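Local coordinates for protein NAD nucleotidase (Haemophilus influenzae, PDB 3ZTV) that degrades NAD to adenosine and nicotinamide riboside in the periplasm, acting as a zinc-dependent pyrophosphatase and 5'-nucleotidase, at residues V165-P170 against N397-V402; L436-M441 against V539-P544; P63-A68 against N94-T99. One frame throughout, in Å; residues are numbered along the deposited sequence.

Contact 1: residues V165-P170 against N397-V402; sequences VNSSSP and NELKTV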
ATOM      1  N   VAL A 165      10.345   6.977   8.501  1.00  7.29           N
ATOM      2  CA  VAL A 165       9.238   7.518   9.283  1.00  7.93           C
ATOM      3  C   VAL A 165       9.428   7.245  10.776  1.00  9.48           C
ATOM      4  O   VAL A 165       9.209   8.134  11.610  1.00 10.33           O
ATOM      5  CB  VAL A 165       7.890   6.942   8.788  1.00  7.58           C
ATOM      6  CG1 VAL A 165       6.748   7.270   9.760  1.00 11.19           C
ATOM      7  CG2 VAL A 165       7.581   7.470   7.403  1.00  9.55           C
ATOM      8  N   ASN A 166       9.857   6.035  11.106  1.00 10.04           N
ATOM      9  CA  ASN A 166       9.944   5.601  12.499  1.00 11.25           C
ATOM     10  C   ASN A 166      11.246   6.020  13.176  1.00 11.88           C
ATOM     11  O   ASN A 166      11.236   6.491  14.318  1.00 13.72           O
ATOM     12  CB  ASN A 166       9.775   4.076  12.602  1.00 11.96           C
ATOM     13  CG  ASN A 166       8.372   3.610  12.227  1.00 12.94           C
ATOM     14  OD1 ASN A 166       7.399   4.356  12.358  1.00 14.76           O
ATOM     15  ND2 ASN A 166       8.266   2.372  11.754  1.00 13.82           N
ATOM     16  N   SER A 167      12.368   5.872  12.477  1.00  9.54           N
ATOM     17  CA  SER A 167      13.673   6.045  13.112  1.00 10.70           C
ATOM     18  C   SER A 167      14.430   7.312  12.715  1.00 11.76           C
ATOM     19  O   SER A 167      15.521   7.575  13.234  1.00 12.24           O
ATOM     20  CB  SER A 167      14.553   4.829  12.858  1.00  9.68           C
ATOM     21  OG  SER A 167      13.924   3.652  13.330  1.00 11.36           O
ATOM     22  N   SER A 168      13.866   8.085  11.791  1.00  9.28           N
ATOM     23  CA  SER A 168      14.379   9.413  11.482  1.00  8.92           C
ATOM     24  C   SER A 168      13.298  10.430  11.821  1.00  8.92           C
ATOM     25  O   SER A 168      12.305  10.083  12.459  1.00 10.33           O
ATOM     26  CB  SER A 168      14.807   9.536  10.019  1.00  8.42           C
ATOM     27  OG  SER A 168      15.605  10.700   9.827  1.00  9.57           O
ATOM     28  N   SER A 169      13.478  11.676  11.391  1.00  9.24           N
ATOM     29  CA  SER A 169      12.586  12.751  11.834  1.00  8.91           C
ATOM     30  C   SER A 169      11.986  13.588  10.698  1.00  8.42           C
ATOM     31  O   SER A 169      12.046  14.822  10.731  1.00  9.63           O
ATOM     32  CB  SER A 169      13.297  13.668  12.842  1.00 10.48           C
ATOM     33  OG  SER A 169      13.750  12.928  13.960  1.00 13.16           O
ATOM     34  N   PRO A 170      11.383  12.928   9.692  1.00  7.60           N
ATOM     35  CA  PRO A 170      10.746  13.755   8.663  1.00  8.19           C
ATOM     36  C   PRO A 170       9.561  14.559   9.213  1.00  9.47           C
ATOM     37  O   PRO A 170       8.851  14.101  10.110  1.00 10.22           O
ATOM     38  CB  PRO A 170      10.244  12.715   7.652  1.00  7.55           C
ATOM     39  CG  PRO A 170       9.994  11.514   8.468  1.00  8.49           C
ATOM     40  CD  PRO A 170      11.128  11.494   9.464  1.00  8.50           C
ATOM     41  N   ASN A 397      17.255   8.733  23.823  1.00 12.57           N
ATOM     42  CA  ASN A 397      16.847   9.968  23.166  1.00 14.85           C
ATOM     43  C   ASN A 397      16.862   9.922  21.633  1.00 14.93           C
ATOM     44  O   ASN A 397      16.243  10.759  20.986  1.00 17.27           O
ATOM     45  CB  ASN A 397      17.729  11.118  23.661  1.00 15.80           C
ATOM     46  CG  ASN A 397      17.439  12.428  22.957  1.00 22.27           C
ATOM     47  OD1 ASN A 397      16.412  13.061  23.202  1.00 22.00           O
ATOM     48  ND2 ASN A 397      18.356  12.854  22.091  1.00 22.37           N
ATOM     49  N   GLU A 398      17.556   8.948  21.052  1.00 15.51           N
ATOM     50  CA  GLU A 398      17.699   8.885  19.595  1.00 14.80           C
ATOM     51  C   GLU A 398      16.406   8.597  18.835  1.00 15.57           C
ATOM     52  O   GLU A 398      16.112   9.262  17.839  1.00 18.76           O
ATOM     53  CB  GLU A 398      18.746   7.841  19.197  1.00 13.92           C
ATOM     54  CG  GLU A 398      20.188   8.286  19.380  1.00 13.34           C
ATOM     55  CD  GLU A 398      20.672   9.211  18.278  1.00 15.10           C
ATOM     56  OE1 GLU A 398      19.848   9.698  17.476  1.00 15.39           O
ATOM     57  OE2 GLU A 398      21.896   9.444  18.211  1.00 14.10           O
ATOM     58  N   LEU A 399      15.650   7.603  19.295  1.00 13.22           N
ATOM     59  CA  LEU A 399      14.500   7.084  18.552  1.00 14.29           C
ATOM     60  C   LEU A 399      13.199   7.297  19.310  1.00 14.13           C
ATOM     61  O   LEU A 399      13.053   6.841  20.440  1.00 14.47           O
ATOM     62  CB  LEU A 399      14.672   5.588  18.279  1.00 13.51           C
ATOM     63  CG  LEU A 399      15.952   5.147  17.565  1.00 17.25           C
ATOM     64  CD1 LEU A 399      15.969   3.642  17.373  1.00 19.20           C
ATOM     65  CD2 LEU A 399      16.091   5.854  16.228  1.00 17.14           C
ATOM     66  N   LYS A 400      12.242   7.964  18.680  1.00 15.24           N
ATOM     67  CA  LYS A 400      10.954   8.206  19.337  1.00 15.90           C
ATOM     68  C   LYS A 400      10.210   6.907  19.651  1.00 16.58           C
ATOM     69  O   LYS A 400       9.341   6.873  20.525  1.00 19.14           O
ATOM     70  CB  LYS A 400      10.073   9.130  18.491  1.00 16.29           C
ATOM     71  CG  LYS A 400       9.778   8.622  17.084  1.00 16.03           C
ATOM     72  CD  LYS A 400       8.941   9.635  16.310  1.00 17.63           C
ATOM     73  CE  LYS A 400       8.852   9.278  14.835  1.00 17.22           C
ATOM     74  NZ  LYS A 400      10.185   9.357  14.158  1.00 13.00           N
ATOM     75  N   THR A 401      10.574   5.842  18.948  1.00 15.77           N
ATOM     76  CA  THR A 401       9.900   4.555  19.042  1.00 16.97           C
ATOM     77  C   THR A 401      10.405   3.666  20.180  1.00 14.39           C
ATOM     78  O   THR A 401       9.719   2.742  20.604  1.00 14.45           O
ATOM     79  CB  THR A 401      10.081   3.778  17.732  1.00 14.84           C
ATOM     80  OG1 THR A 401      11.476   3.754  17.397  1.00 16.49           O
ATOM     81  CG2 THR A 401       9.302   4.447  16.602  1.00 17.55           C
ATOM     82  N   VAL A 402      11.613   3.929  20.661  1.00 13.06           N
ATOM     83  CA  VAL A 402      12.251   3.033  21.623  1.00 11.68           C
ATOM     84  C   VAL A 402      11.635   3.098  23.024  1.00 11.65           C
ATOM     85  O   VAL A 402      11.400   4.180  23.562  1.00 12.85           O
ATOM     86  CB  VAL A 402      13.777   3.283  21.677  1.00 12.05           C
ATOM     87  CG1 VAL A 402      14.412   2.562  22.858  1.00 17.21           C
ATOM     88  CG2 VAL A 402      14.421   2.844  20.371  1.00 16.67           C
TER
HETATM   89  O   HOH W   1      12.556   2.395  15.322  1.00 14.18           O
HETATM   90  O   HOH W   2      11.710  11.586  15.322  1.00 18.86           O
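Lys400 reaches across from its turn and brings its ammonium group to the C-terminal end of helix 162-167. There NZ donates to Val165 O at 3.0 Å and to Asn166 O at 3.1 Å. The two bonds differ: the donor lies 22° out of the Val165 carbonyl plane, but over Asn166 it stands well above the plane and uses no lone pair. Ser168 O is also close, 2.8 Å from NZ, and a water that accepts from the ammonium group bonds in turn to Ser169 OG. The last carbonyls of a helix lack successors to bond, and together carry partial negative charge, so a long flexible cation suits this position and should be favoured by the helix end. An otherwise extended chain bends only at its last torsion (chi4 -65°), which turns NZ in among these oxygens.

Asn166 and Ser167 meet the turn mainly with backbone and CB atoms. The methyl CG2 of Thr401 lies beside Asn166, 3.6 Å from its O, whereas Thr401 OG1 shares one water with Ser167 OG, each hydroxyl 2.7 Å from it. Small hydroxyl residues fit such a hydrated seam. Leu399 supplies the greasy part, with CD2 3.8 Å from Ser167 CB; the type I turn from Leu399 to Val402 presents this leucine, Lys400 and Thr401 to the helix end.

This is a junction between the metallophosphoesterase domain and the C-terminal domain, the latter contributing the loop between helix 386-396 and strand 404-408. Leu399 also packs on strand 435-442 and Thr401 on strand 508-514. On the other side, Ser168 OG is bonded to Asp106 and to the backbone O of Asn102, a zinc ligand, so the helix end adjoins the loop that carries this one zinc ligand.

Contact 2: residues L436-M441 against V539-P544; sequences LYTYKM and VDTYLP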
ATOM      1  N   LEU A 436      23.986   2.480  17.707  1.00  8.20           N
ATOM      2  CA  LEU A 436      22.768   2.017  18.364  1.00  8.73           C
ATOM      3  C   LEU A 436      22.122   0.890  17.554  1.00  8.52           C
ATOM      4  O   LEU A 436      21.966   1.004  16.330  1.00  9.36           O
ATOM      5  CB  LEU A 436      21.795   3.180  18.518  1.00  8.58           C
ATOM      6  CG  LEU A 436      20.436   2.895  19.161  1.00 10.37           C
ATOM      7  CD1 LEU A 436      20.582   2.492  20.618  1.00 11.72           C
ATOM      8  CD2 LEU A 436      19.564   4.129  19.052  1.00 11.09           C
ATOM      9  N   TYR A 437      21.736  -0.184  18.242  1.00  8.32           N
ATOM     10  CA  TYR A 437      21.163  -1.385  17.632  1.00  8.77           C
ATOM     11  C   TYR A 437      19.842  -1.684  18.348  1.00  8.86           C
ATOM     12  O   TYR A 437      19.781  -1.593  19.580  1.00 10.36           O
ATOM     13  CB  TYR A 437      22.130  -2.562  17.828  1.00  9.60           C
ATOM     14  CG  TYR A 437      21.881  -3.719  16.884  1.00 10.26           C
ATOM     15  CD1 TYR A 437      20.846  -4.617  17.106  1.00 10.54           C
ATOM     16  CD2 TYR A 437      22.664  -3.891  15.750  1.00 10.93           C
ATOM     17  CE1 TYR A 437      20.604  -5.662  16.227  1.00 11.18           C
ATOM     18  CE2 TYR A 437      22.427  -4.928  14.869  1.00 12.29           C
ATOM     19  CZ  TYR A 437      21.396  -5.811  15.116  1.00 11.49           C
ATOM     20  OH  TYR A 437      21.147  -6.853  14.244  1.00 15.89           O
ATOM     21  N   THR A 438      18.783  -2.032  17.616  1.00  8.83           N
ATOM     22  CA  THR A 438      17.509  -2.343  18.276  1.00  9.46           C
ATOM     23  C   THR A 438      17.003  -3.749  18.002  1.00  8.66           C
ATOM     24  O   THR A 438      17.281  -4.336  16.954  1.00  9.88           O
ATOM     25  CB  THR A 438      16.371  -1.335  17.927  1.00  9.74           C
ATOM     26  OG1 THR A 438      15.994  -1.473  16.547  1.00 11.15           O
ATOM     27  CG2 THR A 438      16.796   0.100  18.204  1.00 10.68           C
ATOM     28  N   TYR A 439      16.236  -4.264  18.962  1.00  9.64           N
ATOM     29  CA  TYR A 439      15.469  -5.494  18.823  1.00 11.72           C
ATOM     30  C   TYR A 439      14.045  -5.244  19.292  1.00  9.94           C
ATOM     31  O   TYR A 439      13.803  -4.408  20.163  1.00 11.58           O
ATOM     32  CB  TYR A 439      16.040  -6.601  19.706  1.00 10.70           C
ATOM     33  CG  TYR A 439      17.375  -7.163  19.278  1.00 10.43           C
ATOM     34  CD1 TYR A 439      17.503  -7.881  18.094  1.00 10.38           C
ATOM     35  CD2 TYR A 439      18.505  -7.018  20.082  1.00 10.59           C
ATOM     36  CE1 TYR A 439      18.713  -8.409  17.707  1.00 11.31           C
ATOM     37  CE2 TYR A 439      19.724  -7.551  19.705  1.00 11.88           C
ATOM     38  CZ  TYR A 439      19.817  -8.250  18.515  1.00 11.73           C
ATOM     39  OH  TYR A 439      21.019  -8.777  18.125  1.00 13.72           O
ATOM     40  N   LYS A 440      13.102  -5.987  18.718  1.00 11.03           N
ATOM     41  CA  LYS A 440      11.718  -5.979  19.182  1.00 13.70           C
ATOM     42  C   LYS A 440      11.523  -7.295  19.924  1.00 13.07           C
ATOM     43  O   LYS A 440      11.580  -8.359  19.315  1.00 14.30           O
ATOM     44  CB  LYS A 440      10.761  -5.892  17.992  1.00 14.76           C
ATOM     45  CG  LYS A 440       9.290  -5.787  18.369  1.00 16.73           C
ATOM     46  CD  LYS A 440       8.946  -4.413  18.910  1.00 17.44           C
ATOM     47  CE  LYS A 440       7.439  -4.230  19.008  1.00 21.90           C
ATOM     48  NZ  LYS A 440       7.072  -2.932  19.636  1.00 23.78           N
ATOM     49  N   MET A 441      11.324  -7.231  21.238  1.00 13.09           N
ATOM     50  CA  MET A 441      11.450  -8.423  22.071  1.00 14.25           C
ATOM     51  C   MET A 441      10.520  -8.392  23.278  1.00 12.71           C
ATOM     52  O   MET A 441      10.277  -7.338  23.866  1.00 12.50           O
ATOM     53  CB  MET A 441      12.908  -8.585  22.529  1.00 13.98           C
ATOM     54  CG  MET A 441      13.453  -7.387  23.301  1.00 12.84           C
ATOM     55  SD  MET A 441      15.237  -7.417  23.621  1.00 12.60           S
ATOM     56  CE  MET A 441      15.378  -8.820  24.720  1.00 13.69           C
ATOM     57  N   VAL A 539      18.092  -4.489  14.019  1.00 10.40           N
ATOM     58  CA  VAL A 539      18.611  -3.506  13.080  1.00 11.89           C
ATOM     59  C   VAL A 539      19.718  -2.627  13.666  1.00 10.07           C
ATOM     60  O   VAL A 539      19.614  -2.113  14.789  1.00  9.52           O
ATOM     61  CB  VAL A 539      17.474  -2.637  12.500  1.00 12.23           C
ATOM     62  CG1 VAL A 539      16.714  -1.945  13.605  1.00 13.71           C
ATOM     63  CG2 VAL A 539      18.013  -1.627  11.494  1.00 14.30           C
ATOM     64  N   ASP A 540      20.788  -2.481  12.891  1.00  8.76           N
ATOM     65  CA  ASP A 540      21.845  -1.528  13.192  1.00  9.12           C
ATOM     66  C   ASP A 540      21.392  -0.188  12.626  1.00  8.94           C
ATOM     67  O   ASP A 540      21.234  -0.040  11.411  1.00  9.21           O
ATOM     68  CB  ASP A 540      23.159  -1.973  12.535  1.00 10.12           C
ATOM     69  CG  ASP A 540      24.363  -1.160  12.999  1.00  9.66           C
ATOM     70  OD1 ASP A 540      24.180  -0.018  13.473  1.00  9.51           O
ATOM     71  OD2 ASP A 540      25.500  -1.670  12.877  1.00 12.17           O
ATOM     72  N   THR A 541      21.154   0.785  13.498  1.00  7.58           N
ATOM     73  CA  THR A 541      20.688   2.097  13.057  1.00  8.36           C
ATOM     74  C   THR A 541      21.771   2.959  12.395  1.00  7.36           C
ATOM     75  O   THR A 541      21.456   3.967  11.764  1.00  7.91           O
ATOM     76  CB  THR A 541      20.146   2.938  14.228  1.00  7.96           C
ATOM     77  OG1 THR A 541      21.231   3.279  15.107  1.00  8.33           O
ATOM     78  CG2 THR A 541      19.059   2.185  14.980  1.00  9.06           C
ATOM     79  N   TYR A 542      23.037   2.588  12.596  1.00  6.91           N
ATOM     80  CA  TYR A 542      24.186   3.382  12.128  1.00  8.78           C
ATOM     81  C   TYR A 542      24.272   4.769  12.774  1.00  9.44           C
ATOM     82  O   TYR A 542      24.935   5.669  12.262  1.00 10.10           O
ATOM     83  CB  TYR A 542      24.240   3.443  10.591  1.00  8.59           C
ATOM     84  CG  TYR A 542      24.328   2.059   9.986  1.00  7.44           C
ATOM     85  CD1 TYR A 542      25.394   1.215  10.286  1.00  9.44           C
ATOM     86  CD2 TYR A 542      23.329   1.578   9.154  1.00  7.86           C
ATOM     87  CE1 TYR A 542      25.460  -0.063   9.767  1.00 10.66           C
ATOM     88  CE2 TYR A 542      23.398   0.303   8.618  1.00  9.51           C
ATOM     89  CZ  TYR A 542      24.462  -0.510   8.931  1.00  9.04           C
ATOM     90  OH  TYR A 542      24.530  -1.786   8.401  1.00 13.26           O
ATOM     91  N   LEU A 543      23.630   4.921  13.931  1.00  7.56           N
ATOM     92  CA  LEU A 543      23.744   6.132  14.743  1.00  8.69           C
ATOM     93  C   LEU A 543      24.884   5.976  15.754  1.00  9.06           C
ATOM     94  O   LEU A 543      24.768   5.198  16.702  1.00  8.72           O
ATOM     95  CB  LEU A 543      22.429   6.369  15.487  1.00  9.83           C
ATOM     96  CG  LEU A 543      21.209   6.621  14.590  1.00  8.98           C
ATOM     97  CD1 LEU A 543      19.901   6.490  15.362  1.00 10.24           C
ATOM     98  CD2 LEU A 543      21.321   7.989  13.927  1.00 10.08           C
ATOM     99  N   PRO A 544      25.999   6.702  15.561  1.00  8.47           N
ATOM    100  CA  PRO A 544      27.158   6.480  16.436  1.00  8.37           C
ATOM    101  C   PRO A 544      26.980   6.996  17.867  1.00  7.20           C
ATOM    102  O   PRO A 544      26.355   8.039  18.100  1.00  8.91           O
ATOM    103  CB  PRO A 544      28.293   7.249  15.742  1.00 11.01           C
ATOM    104  CG  PRO A 544      27.805   7.533  14.363  1.00 10.94           C
ATOM    105  CD  PRO A 544      26.305   7.633  14.462  1.00  9.37           C
TER
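Thr438 and Val539 form an antiparallel hydrogen-bonded pair: Thr438 N donates to Val539 O at 2.9 Å and Val539 N to Thr438 O at 3.0 Å. Tyr437 and Asp540 make the adjoining non-hydrogen-bonded pair. Beyond it, segment 539-544 leaves regular strand geometry at Thr541 and Tyr542, and Leu436 N bonds to Leu543 O. Leu436 O is gripped twice by Thr541, through N and, at 2.7 Å, through OG1; a threonine fits here because its hydroxyl (chi1 67°) can lean back to the neighbouring strand and also accept from Leu543 N in an ST turn. Asp540 OD1 makes the matching Asx turn with Tyr542 N, and Thr435 OG1 also bonds to it.

The ring of Tyr437 lies flat over the partner backbone, with Val539 O 3.4 Å from its plane, over the centre. On the other side of the sheet Thr438 and Val539 lie side by side, packed tightly.

Strand 539-544 is the outermost of a five-stranded sheet; strand 508-514 flanks 435-442 on its far side. Helix 525-530 covers Tyr439 and Met441, helix 545-555 follows Pro544, and Tyr542 stacks on His228 close to a zinc ion.

Contact 3: residues P63-A68 against N94-T99; sequences PLVLHA and NFHYFT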
ATOM      1  N   PRO A  63      28.871   7.321 -19.316  1.00  8.32           N
ATOM      2  CA  PRO A  63      28.858   7.119 -17.864  1.00  6.79           C
ATOM      3  C   PRO A  63      27.617   7.727 -17.206  1.00  8.13           C
ATOM      4  O   PRO A  63      27.126   8.782 -17.615  1.00  9.49           O
ATOM      5  CB  PRO A  63      30.131   7.843 -17.397  1.00  8.36           C
ATOM      6  CG  PRO A  63      30.373   8.889 -18.430  1.00 10.48           C
ATOM      7  CD  PRO A  63      29.883   8.310 -19.737  1.00 10.06           C
ATOM      8  N   LEU A  64      27.126   7.034 -16.182  1.00  6.72           N
ATOM      9  CA  LEU A  64      26.012   7.505 -15.359  1.00  6.14           C
ATOM     10  C   LEU A  64      26.470   7.394 -13.909  1.00  6.82           C
ATOM     11  O   LEU A  64      26.680   6.283 -13.409  1.00  5.98           O
ATOM     12  CB  LEU A  64      24.784   6.632 -15.612  1.00  5.85           C
ATOM     13  CG  LEU A  64      23.542   6.901 -14.763  1.00  6.79           C
ATOM     14  CD1 LEU A  64      23.006   8.303 -15.045  1.00  7.32           C
ATOM     15  CD2 LEU A  64      22.468   5.855 -15.009  1.00  7.66           C
ATOM     16  N   VAL A  65      26.630   8.536 -13.243  1.00  5.30           N
ATOM     17  CA  VAL A  65      27.304   8.592 -11.953  1.00  5.41           C
ATOM     18  C   VAL A  65      26.281   8.853 -10.855  1.00  5.73           C
ATOM     19  O   VAL A  65      25.610   9.883 -10.865  1.00  6.09           O
ATOM     20  CB  VAL A  65      28.414   9.659 -11.975  1.00  6.42           C
ATOM     21  CG1 VAL A  65      29.178   9.671 -10.665  1.00  8.01           C
ATOM     22  CG2 VAL A  65      29.368   9.395 -13.142  1.00  8.37           C
ATOM     23  N   LEU A  66      26.156   7.908  -9.920  1.00  5.35           N
ATOM     24  CA  LEU A  66      25.015   7.878  -8.994  1.00  5.59           C
ATOM     25  C   LEU A  66      25.409   7.759  -7.527  1.00  5.02           C
ATOM     26  O   LEU A  66      26.402   7.100  -7.179  1.00  5.29           O
ATOM     27  CB  LEU A  66      24.106   6.694  -9.329  1.00  5.67           C
ATOM     28  CG  LEU A  66      23.641   6.565 -10.781  1.00  6.76           C
ATOM     29  CD1 LEU A  66      22.932   5.228 -10.976  1.00  7.31           C
ATOM     30  CD2 LEU A  66      22.751   7.727 -11.199  1.00  6.56           C
ATOM     31  N   HIS A  67      24.593   8.376  -6.672  1.00  4.52           N
ATOM     32  CA  HIS A  67      24.734   8.258  -5.219  1.00  4.29           C
ATOM     33  C   HIS A  67      23.403   7.761  -4.639  1.00  3.76           C
ATOM     34  O   HIS A  67      22.372   8.430  -4.776  1.00  4.10           O
ATOM     35  CB  HIS A  67      25.109   9.608  -4.616  1.00  5.40           C
ATOM     36  CG  HIS A  67      25.518   9.537  -3.176  1.00  5.40           C
ATOM     37  ND1 HIS A  67      24.747   8.944  -2.193  1.00  3.99           N
ATOM     38  CD2 HIS A  67      26.628  10.000  -2.557  1.00  5.32           C
ATOM     39  CE1 HIS A  67      25.381   9.034  -1.034  1.00  4.20           C
ATOM     40  NE2 HIS A  67      26.517   9.683  -1.225  1.00  5.80           N
ATOM     41  N   ALA A  68      23.398   6.569  -4.047  1.00  4.11           N
ATOM     42  CA  ALA A  68      22.147   5.954  -3.599  1.00  4.76           C
ATOM     43  C   ALA A  68      21.677   6.300  -2.171  1.00  4.79           C
ATOM     44  O   ALA A  68      20.901   5.533  -1.580  1.00  5.52           O
ATOM     45  CB  ALA A  68      22.196   4.438  -3.793  1.00  5.01           C
ATOM     46  N   ASN A  94      30.666  15.640  -9.255  1.00  8.36           N
ATOM     47  CA  ASN A  94      29.792  15.779 -10.420  1.00  9.99           C
ATOM     48  C   ASN A  94      28.914  14.552 -10.674  1.00  8.20           C
ATOM     49  O   ASN A  94      28.794  14.066 -11.803  1.00  9.28           O
ATOM     50  CB  ASN A  94      30.610  16.136 -11.665  1.00 11.33           C
ATOM     51  CG  ASN A  94      31.226  17.514 -11.572  1.00 13.77           C
ATOM     52  OD1 ASN A  94      32.445  17.659 -11.462  1.00 17.42           O
ATOM     53  ND2 ASN A  94      30.383  18.536 -11.600  1.00 14.67           N
ATOM     54  N   PHE A  95      28.300  14.051  -9.608  1.00  7.27           N
ATOM     55  CA  PHE A  95      27.276  13.019  -9.736  1.00  7.49           C
ATOM     56  C   PHE A  95      26.135  13.492 -10.638  1.00  6.86           C
ATOM     57  O   PHE A  95      25.777  14.673 -10.624  1.00  7.54           O
ATOM     58  CB  PHE A  95      26.710  12.694  -8.354  1.00  6.43           C
ATOM     59  CG  PHE A  95      27.679  11.984  -7.459  1.00  6.77           C
ATOM     60  CD1 PHE A  95      28.591  12.685  -6.676  1.00  7.98           C
ATOM     61  CD2 PHE A  95      27.677  10.612  -7.398  1.00  7.02           C
ATOM     62  CE1 PHE A  95      29.488  12.011  -5.859  1.00  7.95           C
ATOM     63  CE2 PHE A  95      28.572   9.937  -6.583  1.00  6.99           C
ATOM     64  CZ  PHE A  95      29.475  10.641  -5.817  1.00  7.32           C
ATOM     65  N   HIS A  96      25.548  12.580 -11.400  1.00  5.82           N
ATOM     66  CA  HIS A  96      24.351  12.916 -12.168  1.00  6.47           C
ATOM     67  C   HIS A  96      23.085  12.953 -11.311  1.00  6.76           C
ATOM     68  O   HIS A  96      22.200  13.784 -11.536  1.00  6.89           O
ATOM     69  CB  HIS A  96      24.135  11.921 -13.307  1.00  8.02           C
ATOM     70  CG  HIS A  96      25.213  11.937 -14.342  1.00  8.62           C
ATOM     71  ND1 HIS A  96      25.428  12.993 -15.201  1.00 14.79           N
ATOM     72  CD2 HIS A  96      26.133  10.999 -14.663  1.00  6.07           C
ATOM     73  CE1 HIS A  96      26.446  12.707 -15.997  1.00  9.68           C
ATOM     74  NE2 HIS A  96      26.880  11.496 -15.700  1.00 11.47           N
ATOM     75  N   TYR A  97      22.981  12.025 -10.356  1.00  5.56           N
ATOM     76  CA  TYR A  97      21.795  11.925  -9.496  1.00  5.59           C
ATOM     77  C   TYR A  97      22.125  11.425  -8.106  1.00  6.08           C
ATOM     78  O   TYR A  97      23.034  10.609  -7.932  1.00  5.07           O
ATOM     79  CB  TYR A  97      20.733  10.990 -10.099  1.00  6.14           C
ATOM     80  CG  TYR A  97      20.322  11.353 -11.514  1.00  6.56           C
ATOM     81  CD1 TYR A  97      19.398  12.364 -11.754  1.00  7.58           C
ATOM     82  CD2 TYR A  97      20.853  10.683 -12.614  1.00  6.57           C
ATOM     83  CE1 TYR A  97      19.033  12.706 -13.044  1.00  7.58           C
ATOM     84  CE2 TYR A  97      20.488  11.023 -13.906  1.00  7.27           C
ATOM     85  CZ  TYR A  97      19.578  12.024 -14.114  1.00  8.18           C
ATOM     86  OH  TYR A  97      19.225  12.342 -15.404  1.00  8.87           O
ATOM     87  N   PHE A  98      21.361  11.920  -7.135  1.00  5.52           N
ATOM     88  CA  PHE A  98      21.417  11.522  -5.731  1.00  5.20           C
ATOM     89  C   PHE A  98      19.986  11.187  -5.333  1.00  5.31           C
ATOM     90  O   PHE A  98      19.056  11.917  -5.707  1.00  6.38           O
ATOM     91  CB  PHE A  98      21.907  12.725  -4.919  1.00  6.19           C
ATOM     92  CG  PHE A  98      21.800  12.586  -3.410  1.00  5.02           C
ATOM     93  CD1 PHE A  98      22.492  11.610  -2.713  1.00  5.53           C
ATOM     94  CD2 PHE A  98      21.050  13.508  -2.687  1.00  5.26           C
ATOM     95  CE1 PHE A  98      22.401  11.525  -1.326  1.00  6.05           C
ATOM     96  CE2 PHE A  98      20.971  13.432  -1.314  1.00  6.45           C
ATOM     97  CZ  PHE A  98      21.650  12.453  -0.628  1.00  6.43           C
ATOM     98  N   THR A  99      19.784  10.098  -4.597  1.00  4.19           N
ATOM     99  CA  THR A  99      18.460   9.819  -4.036  1.00  4.84           C
ATOM    100  C   THR A  99      18.498   9.981  -2.510  1.00  5.06           C
ATOM    101  O   THR A  99      19.530   9.773  -1.875  1.00  5.30           O
ATOM    102  CB  THR A  99      17.897   8.426  -4.465  1.00  5.19           C
ATOM    103  OG1 THR A  99      16.467   8.439  -4.364  1.00  4.96           O
ATOM    104  CG2 THR A  99      18.458   7.317  -3.603  1.00  5.93           C
TER
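His67 sits between two phenyl rings in an aromatic cluster. It turns its edge toward the face of Phe95, with centroids 5.7 Å apart and planes at 63°, and receives the edge of Phe98 on its own face, with centroids 5.1 Å apart and planes at 80°. Both contacts are T-shaped. With CG anti to the backbone N in both His67 (chi1 -169°) and Phe98, the two side chains run alongside one another. His67 NE2 bonds to His21, so an aromatic able to hydrogen bond suits this buried place. The Tyr97 ring meets methyls at its edge, Leu66 CD2 lying 3.8 Å from its CD2 and Leu64 CD1 3.9 Å from its CE2, while its hydroxyl bonds to Asp144. Val65 CG1 packs crosswise on Phe95 CD2 at 3.7 Å.

The two backbones run parallel: His67 N donates to Tyr97 O at 3.0 Å, and His67 O accepts from Thr99 N. Val65 O takes His96 N at 2.8 Å and, weakly, Tyr97 N.

The strands are joined by a beta-alpha-beta crossover through helices 76-79 and 84-93, and lead to the zinc ligands Asp70 and Asn102. Strand 11-18 flanks 63-67, helix 46-59 covers Phe95, and strand 198-203 of the second sheet packs on Leu66 and Tyr97.

In the fold
Contact 3 is buried inside the metallophosphoesterase domain, whereas contacts 1 and 2 are only partly buried and neighbour one another near the domain boundary. Their centres are about 11 Å apart, and they share packing: Leu399 CD1 meets Thr438 CG2 at 3.7 Å. Contact 3 lies with its centre about 28 Å from that of contact 1. Chemistry follows location. Between domains, contact 1 relies on a lysine, helix-end carbonyls and water. Contact 2, an antiparallel sheet edge, adds an Asx turn and an ST turn to its backbone ladder, while contact 3 joins parallel strands under aromatic and aliphatic side chains. All three adjoin residues near the zinc centre, approaching it from different elements.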